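Local coordinates for protein 4-alpha-glucanotransferase (Streptococcus agalactiae, PDB 6M6T) that belongs to the amylomaltase family of carbohydrate-active enzymes and holds glycan ligands in pockets of a TIM-barrel fold, at residues S131-L134 / W139-D142; N119-E124 / H188-Y193; F146-E151 / S182-Y187; S63-N68 / W279-Q284. One frame throughout, in Å; residues are numbered along the deposited sequence.

Contact 1 of 4, residues S131-L134 / W139-D142; sequences SDFL and WVTD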
loop_
_atom_site.group_PDB
_atom_site.type_symbol
_atom_site.label_atom_id
_atom_site.label_comp_id
_atom_site.label_asym_id
_atom_site.label_seq_id
_atom_site.Cartn_x
_atom_site.Cartn_y
_atom_site.Cartn_z
ATOM N N SER A 131 -24.879 -8.379 -8.815
ATOM C CA SER A 131 -25.575 -8.182 -7.552
ATOM C C SER A 131 -25.107 -9.192 -6.513
ATOM O O SER A 131 -24.895 -8.839 -5.346
ATOM C CB SER A 131 -27.095 -8.263 -7.762
ATOM O OG SER A 131 -27.619 -9.537 -7.407
ATOM N N ASP A 132 -24.918 -10.450 -6.922
ATOM C CA ASP A 132 -24.286 -11.430 -6.041
ATOM C C ASP A 132 -22.927 -10.947 -5.542
ATOM O O ASP A 132 -22.471 -11.373 -4.474
ATOM C CB ASP A 132 -24.129 -12.766 -6.771
ATOM C CG ASP A 132 -25.036 -13.854 -6.220
ATOM O OD1 ASP A 132 -25.623 -13.659 -5.125
ATOM O OD2 ASP A 132 -25.145 -14.915 -6.880
ATOM N N PHE A 133 -22.255 -10.085 -6.315
ATOM C CA PHE A 133 -21.023 -9.448 -5.853
ATOM C C PHE A 133 -21.305 -8.343 -4.831
ATOM O O PHE A 133 -20.670 -8.291 -3.768
ATOM C CB PHE A 133 -20.253 -8.892 -7.053
ATOM C CG PHE A 133 -19.100 -8.009 -6.681
ATOM C CD1 PHE A 133 -17.974 -8.540 -6.065
ATOM C CD2 PHE A 133 -19.140 -6.647 -6.948
ATOM C CE1 PHE A 133 -16.907 -7.728 -5.726
ATOM C CE2 PHE A 133 -18.080 -5.823 -6.614
ATOM C CZ PHE A 133 -16.963 -6.361 -5.998
ATOM N N LEU A 134 -22.250 -7.440 -5.137
ATOM C CA LEU A 134 -22.525 -6.323 -4.227
ATOM C C LEU A 134 -23.025 -6.794 -2.869
ATOM O O LEU A 134 -22.978 -6.028 -1.895
ATOM C CB LEU A 134 -23.547 -5.361 -4.832
ATOM C CG LEU A 134 -23.172 -4.759 -6.178
ATOM C CD1 LEU A 134 -24.387 -4.107 -6.799
ATOM C CD2 LEU A 134 -22.040 -3.785 -6.021
ATOM N N TRP A 139 -20.221 -2.120 0.390
ATOM C CA TRP A 139 -19.719 -0.745 0.301
ATOM C C TRP A 139 -19.614 -0.233 -1.120
ATOM O O TRP A 139 -19.232 0.937 -1.297
ATOM C CB TRP A 139 -18.322 -0.639 0.932
ATOM C CG TRP A 139 -17.347 -1.630 0.304
ATOM C CD1 TRP A 139 -16.995 -2.861 0.798
ATOM C CD2 TRP A 139 -16.653 -1.498 -0.956
ATOM N NE1 TRP A 139 -16.114 -3.480 -0.052
ATOM C CE2 TRP A 139 -15.888 -2.668 -1.133
ATOM C CE3 TRP A 139 -16.592 -0.499 -1.936
ATOM C CZ2 TRP A 139 -15.089 -2.866 -2.249
ATOM C CZ3 TRP A 139 -15.805 -0.696 -3.029
ATOM C CH2 TRP A 139 -15.058 -1.868 -3.182
ATOM N N VAL A 140 -19.882 -1.066 -2.129
ATOM C CA VAL A 140 -19.465 -0.718 -3.484
ATOM C C VAL A 140 -20.271 0.456 -4.012
ATOM O O VAL A 140 -19.703 1.469 -4.422
ATOM C CB VAL A 140 -19.559 -1.924 -4.432
ATOM C CG1 VAL A 140 -19.149 -1.507 -5.827
ATOM C CG2 VAL A 140 -18.659 -3.031 -3.975
ATOM N N THR A 141 -21.604 0.352 -3.956
ATOM C CA THR A 141 -22.461 1.281 -4.696
ATOM C C THR A 141 -22.261 2.728 -4.252
ATOM O O THR A 141 -22.297 3.640 -5.079
ATOM C CB THR A 141 -23.936 0.872 -4.566
ATOM O OG1 THR A 141 -24.369 1.032 -3.208
ATOM C CG2 THR A 141 -24.123 -0.579 -4.973
ATOM N N ASP A 142 -22.043 2.974 -2.958
ATOM C CA ASP A 142 -21.938 4.380 -2.577
ATOM C C ASP A 142 -20.560 4.942 -2.880
ATOM O O ASP A 142 -20.432 6.147 -3.144
ATOM C CB ASP A 142 -22.341 4.598 -1.114
ATOM C CG ASP A 142 -23.729 5.303 -0.989
ATOM O OD1 ASP A 142 -24.082 6.136 -1.874
ATOM O OD2 ASP A 142 -24.479 5.014 -0.024
#
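L134 and V140 form the main apolar pair between the end of helix 126-134 and the start of helix 140-152. The CD2 branch of L134 does the touching. It lies 3.5 Å from V140 CB and also rests on V140 CG1. The two side chains cross at about a right angle. T141 adds its methyl: CG2 of T141 lies 4.0 Å from both CD1 and CD2 of L134, so the fork of the leucine meets two neighbouring residues.

The aromatic contact is lighter. CE2 of the F133 ring comes 3.9 Å from V140 CG2, and the methyl approaches the ring obliquely. With F133 CG anti to the backbone N (chi1 170°), the end of the ring reaches V140 although the side chain does not start toward it. The same methyl lies over one face of the W139 indole, so V140 CG2 touches two aromatic residues. No hydrogen bond links the segments.

Helix 182-208 covers this packing. Its E189 touches L134, V140 and T141, and its Y193 meets F133 edge-to-face. The segments belong to two helices consecutive in the chain, joined by a short non-helical connection and packed through apolar side chains, in a helical part of the enzyme away from the barrel strands.

Contact 2 of 4, residues N119-E124 / H188-Y193; sequences NFLKEE and HEVTQY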
loop_
_atom_site.group_PDB
_atom_site.type_symbol
_atom_site.label_atom_id
_atom_site.label_comp_id
_atom_site.label_asym_id
_atom_site.label_seq_id
_atom_site.Cartn_x
_atom_site.Cartn_y
_atom_site.Cartn_z
ATOM N N ASN A 119 -19.947 -4.434 -22.457
ATOM C CA ASN A 119 -20.114 -5.813 -22.918
ATOM C C ASN A 119 -20.447 -6.762 -21.777
ATOM O O ASN A 119 -21.178 -7.735 -21.989
ATOM C CB ASN A 119 -18.864 -6.304 -23.643
ATOM C CG ASN A 119 -18.665 -5.625 -24.979
ATOM O OD1 ASN A 119 -19.606 -5.495 -25.771
ATOM N ND2 ASN A 119 -17.438 -5.171 -25.235
ATOM N N PHE A 120 -19.919 -6.513 -20.569
ATOM C CA PHE A 120 -20.274 -7.355 -19.431
ATOM C C PHE A 120 -21.757 -7.236 -19.089
ATOM O O PHE A 120 -22.393 -8.239 -18.740
ATOM C CB PHE A 120 -19.437 -7.013 -18.199
ATOM C CG PHE A 120 -20.019 -7.576 -16.919
ATOM C CD1 PHE A 120 -19.806 -8.905 -16.570
ATOM C CD2 PHE A 120 -20.821 -6.795 -16.090
ATOM C CE1 PHE A 120 -20.357 -9.439 -15.412
ATOM C CE2 PHE A 120 -21.377 -7.329 -14.940
ATOM C CZ PHE A 120 -21.139 -8.656 -14.599
ATOM N N LEU A 121 -22.327 -6.025 -19.164
ATOM C CA LEU A 121 -23.728 -5.886 -18.771
ATOM C C LEU A 121 -24.687 -6.590 -19.736
ATOM O O LEU A 121 -25.750 -7.054 -19.303
ATOM C CB LEU A 121 -24.095 -4.413 -18.632
ATOM C CG LEU A 121 -23.427 -3.683 -17.465
ATOM C CD1 LEU A 121 -23.729 -2.197 -17.573
ATOM C CD2 LEU A 121 -23.862 -4.257 -16.099
ATOM N N LYS A 122 -24.337 -6.693 -21.031
ATOM C CA LYS A 122 -25.232 -7.300 -22.023
ATOM C C LYS A 122 -25.280 -8.828 -21.943
ATOM O O LYS A 122 -26.190 -9.429 -22.526
ATOM C CB LYS A 122 -24.830 -6.872 -23.443
ATOM C CG LYS A 122 -23.623 -7.613 -24.003
ATOM C CD LYS A 122 -23.183 -7.118 -25.376
ATOM C CE LYS A 122 -23.426 -5.638 -25.555
ATOM N NZ LYS A 122 -23.023 -5.226 -26.914
ATOM N N GLU A 123 -24.302 -9.463 -21.291
ATOM C CA GLU A 123 -24.413 -10.878 -20.942
ATOM C C GLU A 123 -25.695 -11.133 -20.159
ATOM O O GLU A 123 -26.137 -10.294 -19.370
ATOM C CB GLU A 123 -23.205 -11.345 -20.112
ATOM C CG GLU A 123 -21.828 -11.113 -20.748
ATOM C CD GLU A 123 -21.465 -12.168 -21.797
ATOM O OE1 GLU A 123 -22.123 -13.236 -21.823
ATOM O OE2 GLU A 123 -20.528 -11.923 -22.600
ATOM N N GLU A 124 -26.294 -12.308 -20.373
ATOM C CA GLU A 124 -27.647 -12.538 -19.871
ATOM C C GLU A 124 -27.666 -12.744 -18.350
ATOM O O GLU A 124 -28.605 -12.293 -17.677
ATOM C CB GLU A 124 -28.285 -13.709 -20.634
ATOM C CG GLU A 124 -29.629 -14.170 -20.098
ATOM C CD GLU A 124 -29.470 -15.368 -19.185
ATOM O OE1 GLU A 124 -28.310 -15.663 -18.838
ATOM O OE2 GLU A 124 -30.481 -16.003 -18.804
ATOM N N HIS A 188 -18.684 2.079 -12.410
ATOM C CA HIS A 188 -17.709 1.951 -11.328
ATOM C C HIS A 188 -17.981 0.729 -10.472
ATOM O O HIS A 188 -17.037 0.107 -9.961
ATOM C CB HIS A 188 -17.716 3.191 -10.451
ATOM C CG HIS A 188 -17.083 4.389 -11.088
ATOM N ND1 HIS A 188 -15.716 4.545 -11.188
ATOM C CD2 HIS A 188 -17.631 5.501 -11.635
ATOM C CE1 HIS A 188 -15.451 5.700 -11.776
ATOM N NE2 HIS A 188 -16.595 6.300 -12.056
ATOM N N GLU A 189 -19.257 0.371 -10.313
ATOM C CA GLU A 189 -19.586 -0.912 -9.693
ATOM C C GLU A 189 -18.928 -2.060 -10.441
ATOM O O GLU A 189 -18.304 -2.945 -9.838
ATOM C CB GLU A 189 -21.096 -1.125 -9.660
ATOM C CG GLU A 189 -21.699 -0.839 -8.309
ATOM C CD GLU A 189 -23.103 -0.264 -8.387
ATOM O OE1 GLU A 189 -23.958 -0.793 -9.152
ATOM O OE2 GLU A 189 -23.325 0.746 -7.686
ATOM N N VAL A 190 -19.063 -2.057 -11.766
ATOM C CA VAL A 190 -18.593 -3.179 -12.559
ATOM C C VAL A 190 -17.069 -3.217 -12.567
ATOM O O VAL A 190 -16.460 -4.292 -12.497
ATOM C CB VAL A 190 -19.206 -3.110 -13.976
ATOM C CG1 VAL A 190 -18.534 -4.093 -14.923
ATOM C CG2 VAL A 190 -20.719 -3.391 -13.929
ATOM N N THR A 191 -16.422 -2.054 -12.622
ATOM C CA THR A 191 -14.966 -2.078 -12.529
ATOM C C THR A 191 -14.514 -2.613 -11.174
ATOM O O THR A 191 -13.516 -3.339 -11.102
ATOM C CB THR A 191 -14.364 -0.697 -12.810
ATOM O OG1 THR A 191 -14.948 0.292 -11.947
ATOM C CG2 THR A 191 -14.589 -0.316 -14.264
ATOM N N GLN A 192 -15.248 -2.316 -10.094
ATOM C CA GLN A 192 -14.889 -2.924 -8.809
ATOM C C GLN A 192 -15.075 -4.440 -8.851
ATOM O O GLN A 192 -14.267 -5.191 -8.277
ATOM C CB GLN A 192 -15.695 -2.297 -7.665
ATOM C CG GLN A 192 -15.197 -0.904 -7.197
ATOM C CD GLN A 192 -13.682 -0.828 -6.962
ATOM O OE1 GLN A 192 -13.135 -1.476 -6.063
ATOM N NE2 GLN A 192 -13.007 -0.014 -7.766
ATOM N N TYR A 193 -16.118 -4.905 -9.553
ATOM C CA TYR A 193 -16.326 -6.344 -9.706
ATOM C C TYR A 193 -15.157 -6.989 -10.443
ATOM O O TYR A 193 -14.684 -8.072 -10.060
ATOM C CB TYR A 193 -17.639 -6.612 -10.442
ATOM C CG TYR A 193 -17.802 -8.040 -10.951
ATOM C CD1 TYR A 193 -18.221 -9.063 -10.100
ATOM C CD2 TYR A 193 -17.550 -8.363 -12.288
ATOM C CE1 TYR A 193 -18.374 -10.366 -10.566
ATOM C CE2 TYR A 193 -17.699 -9.664 -12.755
ATOM C CZ TYR A 193 -18.109 -10.659 -11.891
ATOM O OH TYR A 193 -18.259 -11.948 -12.350
#
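F120 and V190 mark the nearest backbone approach, with CA atoms 8.2 Å apart, between the last turn of helix 105-122 and the first half of helix 182-208. Both side chains set out toward the opposite segment. CD2 of the F120 ring rests 3.7 Å from V190 CG1, with the methyl oblique to the ring. V190 CG2 reaches L121 CD2 at 3.9 Å. Both methyls of V190 meet the F120 ring, and CG2 also meets the leucine.

Y193 lies about one helical turn beyond V190. Its CE2 comes 3.8 Å from F120 CE1, and its CD2 sits over one face of the F120 ring. The ring centroids are 5.2 Å apart with planes at 33°, an oblique pair. With CG anti to the backbone N in both, the two rings extend into the gap between the helices and meet.

Within helix 182-208, H188 O accepts from two donors on the same face of its plane. T191 OG1 donates at 2.9 Å, and Q192 N makes the usual helix bond. Helix 126-134 closes the side of the contact, with M129 on F120 and Y193 and L130 on V190. This is apolar helix-helix packing in a helical region set apart from the barrel strands.

Contact 3 of 4, residues F146-E151 / S182-Y187; sequences FMAIKE and SEVIKY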
loop_
_atom_site.group_PDB
_atom_site.type_symbol
_atom_site.label_atom_id
_atom_site.label_comp_id
_atom_site.label_asym_id
_atom_site.label_seq_id
_atom_site.Cartn_x
_atom_site.Cartn_y
_atom_site.Cartn_z
ATOM N N PHE A 146 -19.968 8.094 -5.308
ATOM C CA PHE A 146 -18.955 9.108 -5.031
ATOM C C PHE A 146 -18.123 9.396 -6.273
ATOM O O PHE A 146 -17.929 10.554 -6.650
ATOM C CB PHE A 146 -18.062 8.657 -3.876
ATOM C CG PHE A 146 -16.978 9.647 -3.515
ATOM C CD1 PHE A 146 -17.236 10.682 -2.624
ATOM C CD2 PHE A 146 -15.697 9.526 -4.046
ATOM C CE1 PHE A 146 -16.243 11.583 -2.275
ATOM C CE2 PHE A 146 -14.699 10.425 -3.706
ATOM C CZ PHE A 146 -14.974 11.460 -2.817
ATOM N N MET A 147 -17.633 8.348 -6.930
ATOM C CA MET A 147 -16.827 8.549 -8.132
ATOM C C MET A 147 -17.635 9.185 -9.255
ATOM O O MET A 147 -17.099 9.992 -10.024
ATOM C CB MET A 147 -16.225 7.225 -8.605
ATOM C CG MET A 147 -15.158 6.674 -7.674
ATOM S SD MET A 147 -13.742 7.772 -7.388
ATOM C CE MET A 147 -13.484 8.478 -9.034
ATOM N N ALA A 148 -18.916 8.847 -9.361
ATOM C CA ALA A 148 -19.737 9.451 -10.401
ATOM C C ALA A 148 -19.943 10.942 -10.145
ATOM O O ALA A 148 -19.765 11.776 -11.042
ATOM C CB ALA A 148 -21.074 8.719 -10.490
ATOM N N ILE A 149 -20.336 11.299 -8.932
ATOM C CA ILE A 149 -20.503 12.710 -8.624
ATOM C C ILE A 149 -19.182 13.446 -8.813
ATOM O O ILE A 149 -19.148 14.573 -9.322
ATOM C CB ILE A 149 -21.072 12.886 -7.204
ATOM C CG1 ILE A 149 -22.389 12.121 -7.064
ATOM C CG2 ILE A 149 -21.316 14.343 -6.907
ATOM C CD1 ILE A 149 -22.956 12.144 -5.674
ATOM N N LYS A 150 -18.068 12.810 -8.438
ATOM C CA LYS A 150 -16.766 13.451 -8.593
ATOM C C LYS A 150 -16.481 13.743 -10.056
ATOM O O LYS A 150 -15.982 14.820 -10.407
ATOM C CB LYS A 150 -15.679 12.561 -7.994
ATOM C CG LYS A 150 -14.264 13.117 -8.115
ATOM C CD LYS A 150 -13.296 12.351 -7.224
ATOM C CE LYS A 150 -11.922 13.005 -7.224
ATOM N NZ LYS A 150 -11.940 14.387 -6.679
ATOM N N GLU A 151 -16.799 12.790 -10.923
ATOM C CA GLU A 151 -16.532 12.986 -12.335
ATOM C C GLU A 151 -17.454 14.045 -12.918
ATOM O O GLU A 151 -17.005 14.848 -13.741
ATOM C CB GLU A 151 -16.640 11.648 -13.080
ATOM C CG GLU A 151 -15.327 10.835 -13.017
ATOM C CD GLU A 151 -15.476 9.329 -13.324
ATOM O OE1 GLU A 151 -16.586 8.870 -13.688
ATOM O OE2 GLU A 151 -14.459 8.597 -13.199
ATOM N N SER A 182 -27.122 7.208 -13.280
ATOM C CA SER A 182 -27.105 5.755 -13.000
ATOM C C SER A 182 -26.168 4.919 -13.881
ATOM O O SER A 182 -25.771 3.882 -13.404
ATOM C CB SER A 182 -28.489 5.210 -12.943
ATOM O OG SER A 182 -29.078 5.222 -14.216
ATOM N N GLU A 183 -25.812 5.337 -15.092
ATOM C CA GLU A 183 -24.980 4.501 -15.956
ATOM C C GLU A 183 -23.493 4.645 -15.637
ATOM O O GLU A 183 -22.746 3.653 -15.648
ATOM C CB GLU A 183 -25.257 4.851 -17.419
ATOM C CG GLU A 183 -24.790 3.804 -18.423
ATOM C CD GLU A 183 -24.061 4.420 -19.612
ATOM O OE1 GLU A 183 -23.931 5.669 -19.643
ATOM O OE2 GLU A 183 -23.617 3.653 -20.508
ATOM N N VAL A 184 -23.041 5.860 -15.321
ATOM C CA VAL A 184 -21.660 6.018 -14.894
ATOM C C VAL A 184 -21.443 5.423 -13.512
ATOM O O VAL A 184 -20.313 5.072 -13.162
ATOM C CB VAL A 184 -21.252 7.502 -14.938
ATOM C CG1 VAL A 184 -22.152 8.322 -14.039
ATOM C CG2 VAL A 184 -19.783 7.667 -14.555
ATOM N N ILE A 185 -22.494 5.313 -12.701
ATOM C CA ILE A 185 -22.357 4.619 -11.426
ATOM C C ILE A 185 -22.168 3.129 -11.666
ATOM O O ILE A 185 -21.239 2.501 -11.126
ATOM C CB ILE A 185 -23.576 4.886 -10.523
ATOM C CG1 ILE A 185 -23.652 6.345 -10.089
ATOM C CG2 ILE A 185 -23.530 4.005 -9.270
ATOM C CD1 ILE A 185 -24.979 6.678 -9.413
ATOM N N LYS A 186 -23.060 2.536 -12.469
ATOM C CA LYS A 186 -22.920 1.119 -12.791
ATOM C C LYS A 186 -21.545 0.819 -13.379
ATOM O O LYS A 186 -20.985 -0.254 -13.127
ATOM C CB LYS A 186 -24.027 0.681 -13.753
ATOM C CG LYS A 186 -24.205 -0.819 -13.859
ATOM C CD LYS A 186 -25.677 -1.235 -13.829
ATOM C CE LYS A 186 -26.248 -1.271 -12.415
ATOM N NZ LYS A 186 -25.413 -2.079 -11.488
ATOM N N TYR A 187 -20.973 1.760 -14.140
ATOM C CA TYR A 187 -19.608 1.570 -14.620
ATOM C C TYR A 187 -18.654 1.256 -13.467
ATOM O O TYR A 187 -17.883 0.288 -13.526
ATOM C CB TYR A 187 -19.131 2.805 -15.391
ATOM C CG TYR A 187 -17.638 2.814 -15.541
ATOM C CD1 TYR A 187 -16.820 3.409 -14.572
ATOM C CD2 TYR A 187 -17.028 2.179 -16.620
ATOM C CE1 TYR A 187 -15.440 3.384 -14.673
ATOM C CE2 TYR A 187 -15.636 2.148 -16.735
ATOM C CZ TYR A 187 -14.848 2.755 -15.760
ATOM O OH TYR A 187 -13.471 2.742 -15.857
#
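E151 brings the flat group of this contact, its carboxylate, to V184. OE1 of E151 lies 3.5 Å from V184 CG2, a polar atom against a methyl. The two side chains slide past each other in opposite directions. The glutamate is extended beyond CG (chi2 161°), which carries the carboxylate out to the other helix. Its polar partner lies further along that helix: E151 OE1 is hydrogen-bonded to H188 NE2. OE2 has a long, weak ion pair with R110. The Y187 ring packs on helix 105-122 and makes a cation-pi contact with R110.

The segments belong to helices 140-152 and 182-208. Their axes approach to 8.7 Å, with 125° between the N-to-C directions, so the helices cross at a steep angle, nearer antiparallel than parallel. A small residue sits at the crossing. A148 and I185 have the nearest CA atoms, and A148 CB points into the interface.

A148 CB touches I185 CG1 at 3.5 Å and V184 CG1 at 3.7 Å. With V184 CG1 between the backbone N and the carbonyl carbon (chi1 59°), CG1 meets A148 and CG2 meets E151. The side chain of I185 also touches A144 and E145, about one turn back on helix 140-152.

Contact 4 of 4, residues S63-N68 / W279-Q284; sequences SAVAGN and WIYRIQ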
loop_
_atom_site.group_PDB
_atom_site.type_symbol
_atom_site.label_atom_id
_atom_site.label_comp_id
_atom_site.label_asym_id
_atom_site.label_seq_id
_atom_site.Cartn_x
_atom_site.Cartn_y
_atom_site.Cartn_z
ATOM N N SER A 63 -11.100 5.735 -1.254
ATOM C CA SER A 63 -11.808 4.811 -0.371
ATOM C C SER A 63 -10.808 3.861 0.259
ATOM O O SER A 63 -9.782 3.530 -0.340
ATOM C CB SER A 63 -12.890 4.000 -1.096
ATOM O OG SER A 63 -13.345 2.890 -0.318
ATOM N N ALA A 64 -11.131 3.415 1.471
ATOM C CA ALA A 64 -10.289 2.484 2.210
ATOM C C ALA A 64 -10.367 1.037 1.712
ATOM O O ALA A 64 -9.648 0.188 2.255
ATOM C CB ALA A 64 -10.663 2.529 3.693
ATOM N N VAL A 65 -11.245 0.720 0.754
ATOM C CA VAL A 65 -11.459 -0.661 0.329
ATOM C C VAL A 65 -11.487 -0.815 -1.179
ATOM O O VAL A 65 -11.346 -1.933 -1.689
ATOM C CB VAL A 65 -12.770 -1.245 0.891
ATOM C CG1 VAL A 65 -12.648 -1.511 2.372
ATOM C CG2 VAL A 65 -13.942 -0.336 0.569
ATOM N N ALA A 66 -11.730 0.275 -1.903
ATOM C CA ALA A 66 -11.949 0.154 -3.337
ATOM C C ALA A 66 -10.655 -0.244 -4.025
ATOM O O ALA A 66 -9.554 0.082 -3.557
ATOM C CB ALA A 66 -12.476 1.457 -3.935
ATOM N N GLY A 67 -10.796 -0.961 -5.137
ATOM C CA GLY A 67 -9.634 -1.400 -5.890
ATOM C C GLY A 67 -9.141 -0.336 -6.846
ATOM O O GLY A 67 -9.928 0.265 -7.583
ATOM N N ASN A 68 -7.833 -0.096 -6.839
ATOM C CA ASN A 68 -7.238 0.775 -7.848
ATOM C C ASN A 68 -7.486 0.200 -9.233
ATOM O O ASN A 68 -6.955 -0.858 -9.585
ATOM C CB ASN A 68 -5.736 0.948 -7.623
ATOM C CG ASN A 68 -5.031 1.578 -8.812
ATOM O OD1 ASN A 68 -5.637 2.300 -9.603
ATOM N ND2 ASN A 68 -3.740 1.304 -8.941
ATOM N N TRP A 279 -13.410 0.358 12.431
ATOM C CA TRP A 279 -12.087 -0.254 12.420
ATOM C C TRP A 279 -12.176 -1.773 12.386
ATOM O O TRP A 279 -11.348 -2.436 11.746
ATOM C CB TRP A 279 -11.307 0.198 13.645
ATOM C CG TRP A 279 -10.635 1.511 13.476
ATOM C CD1 TRP A 279 -10.922 2.667 14.139
ATOM C CD2 TRP A 279 -9.544 1.808 12.594
ATOM N NE1 TRP A 279 -10.072 3.667 13.724
ATOM C CE2 TRP A 279 -9.221 3.164 12.774
ATOM C CE3 TRP A 279 -8.817 1.061 11.672
ATOM C CZ2 TRP A 279 -8.204 3.786 12.062
ATOM C CZ3 TRP A 279 -7.805 1.682 10.974
ATOM C CH2 TRP A 279 -7.509 3.027 11.171
ATOM N N ILE A 280 -13.151 -2.346 13.093
ATOM C CA ILE A 280 -13.353 -3.788 13.010
ATOM C C ILE A 280 -13.662 -4.178 11.579
ATOM O O ILE A 280 -13.174 -5.192 11.078
ATOM C CB ILE A 280 -14.465 -4.241 13.972
ATOM C CG1 ILE A 280 -14.104 -3.868 15.413
ATOM C CG2 ILE A 280 -14.734 -5.736 13.816
ATOM C CD1 ILE A 280 -12.973 -4.658 15.965
ATOM N N TYR A 281 -14.430 -3.347 10.883
ATOM C CA TYR A 281 -14.763 -3.629 9.488
ATOM C C TYR A 281 -13.540 -3.496 8.577
ATOM O O TYR A 281 -13.318 -4.334 7.686
ATOM C CB TYR A 281 -15.908 -2.701 9.077
ATOM C CG TYR A 281 -16.014 -2.339 7.626
ATOM C CD1 TYR A 281 -16.647 -3.180 6.722
ATOM C CD2 TYR A 281 -15.526 -1.126 7.168
ATOM C CE1 TYR A 281 -16.760 -2.833 5.386
ATOM C CE2 TYR A 281 -15.637 -0.769 5.847
ATOM C CZ TYR A 281 -16.256 -1.620 4.954
ATOM O OH TYR A 281 -16.359 -1.246 3.628
ATOM N N ARG A 282 -12.721 -2.472 8.802
ATOM C CA ARG A 282 -11.491 -2.325 8.027
ATOM C C ARG A 282 -10.597 -3.553 8.179
ATOM O O ARG A 282 -10.188 -4.168 7.183
ATOM C CB ARG A 282 -10.745 -1.062 8.459
ATOM C CG ARG A 282 -11.304 0.245 7.909
ATOM C CD ARG A 282 -10.229 1.327 7.847
ATOM N NE ARG A 282 -9.248 1.059 6.798
ATOM C CZ ARG A 282 -8.232 1.863 6.510
ATOM N NH1 ARG A 282 -8.065 2.985 7.199
ATOM N NH2 ARG A 282 -7.386 1.546 5.541
ATOM N N ILE A 283 -10.308 -3.930 9.435
ATOM C CA ILE A 283 -9.433 -5.065 9.737
ATOM C C ILE A 283 -10.017 -6.360 9.196
ATOM O O ILE A 283 -9.286 -7.227 8.702
ATOM C CB ILE A 283 -9.194 -5.162 11.259
ATOM C CG1 ILE A 283 -8.422 -3.947 11.787
ATOM C CG2 ILE A 283 -8.445 -6.407 11.593
ATOM C CD1 ILE A 283 -6.949 -3.965 11.460
ATOM N N GLN A 284 -11.341 -6.521 9.289
ATOM C CA GLN A 284 -11.978 -7.744 8.811
ATOM C C GLN A 284 -11.822 -7.880 7.300
ATOM O O GLN A 284 -11.424 -8.940 6.784
ATOM C CB GLN A 284 -13.456 -7.749 9.222
ATOM C CG GLN A 284 -14.136 -9.112 9.156
ATOM C CD GLN A 284 -15.480 -9.160 9.873
ATOM O OE1 GLN A 284 -16.512 -8.738 9.335
ATOM N NE2 GLN A 284 -15.476 -9.694 11.087
#
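A64 and V65, in an ST turn opened by S63, pack on R282 and Y281 of barrel helix 277-289. The loop that holds this turn also carries S57, Y59 and Q60 of a glycan pocket. S63 OG accepts from V65 N at 3.2 Å, and the bond is nearly straight at 166°. A weak second bond comes from A66 N. In this turn the side chains of A64 and V65 both start toward the helix.

A64 CB lies over one face of the R282 guanidinium, offset toward its rim. It is 3.7 Å from R282 NE and 3.8 Å from R282 CZ. The arginine chain bends at chi3 (71°), which turns its flat end under the methyl. The end has a polar partner outside the contact: R282 NH2 donates to P218 O, just past strand 212-217.

Helix 277-289 lies on the connection from strand 212-217 to strand 292-295, which are adjacent and parallel in the TIM barrel. This is the beta-alpha-beta pattern of the fold. P218 precedes I219, and D296 follows strand 292-295; both I219 and D296 line glycan pockets.

The second pair is V65 with Y281. Their side chains come from opposite directions. The Y281 hydroxyl, OH, lies 3.9 Å from V65 CG1 and 4.0 Å from V65 CG2, and CG1 stands oblique to the ring. W139 touches both V65 and Y281. V65 O accepts a hydrogen bond from Y196 OH.

Overall arrangement
Contacts 1, 2 and 3 lie in one helical region, with centres 12 to 13 Å apart. Helix 182-208 serves contacts 2 and 3, and helix 140-152 serves contacts 1 and 3. E189 ties contact 2 to contact 1, and H188 of contact 2 is joined to E151 of contact 3. Contact 4 lies closer to the barrel, its centre about 12 Å from the chain centre against 23 to 26 Å for the others. W139 joins contact 1 to contact 4. Q192 joins contact 2 to it, with Q192 OE1 2.6 Å from G67 N. Contacts 3 and 4 do not touch. The R282 side chain of contact 4 is about 9 Å from the bound 1,5-anhydro-D-glucitol, without touching it.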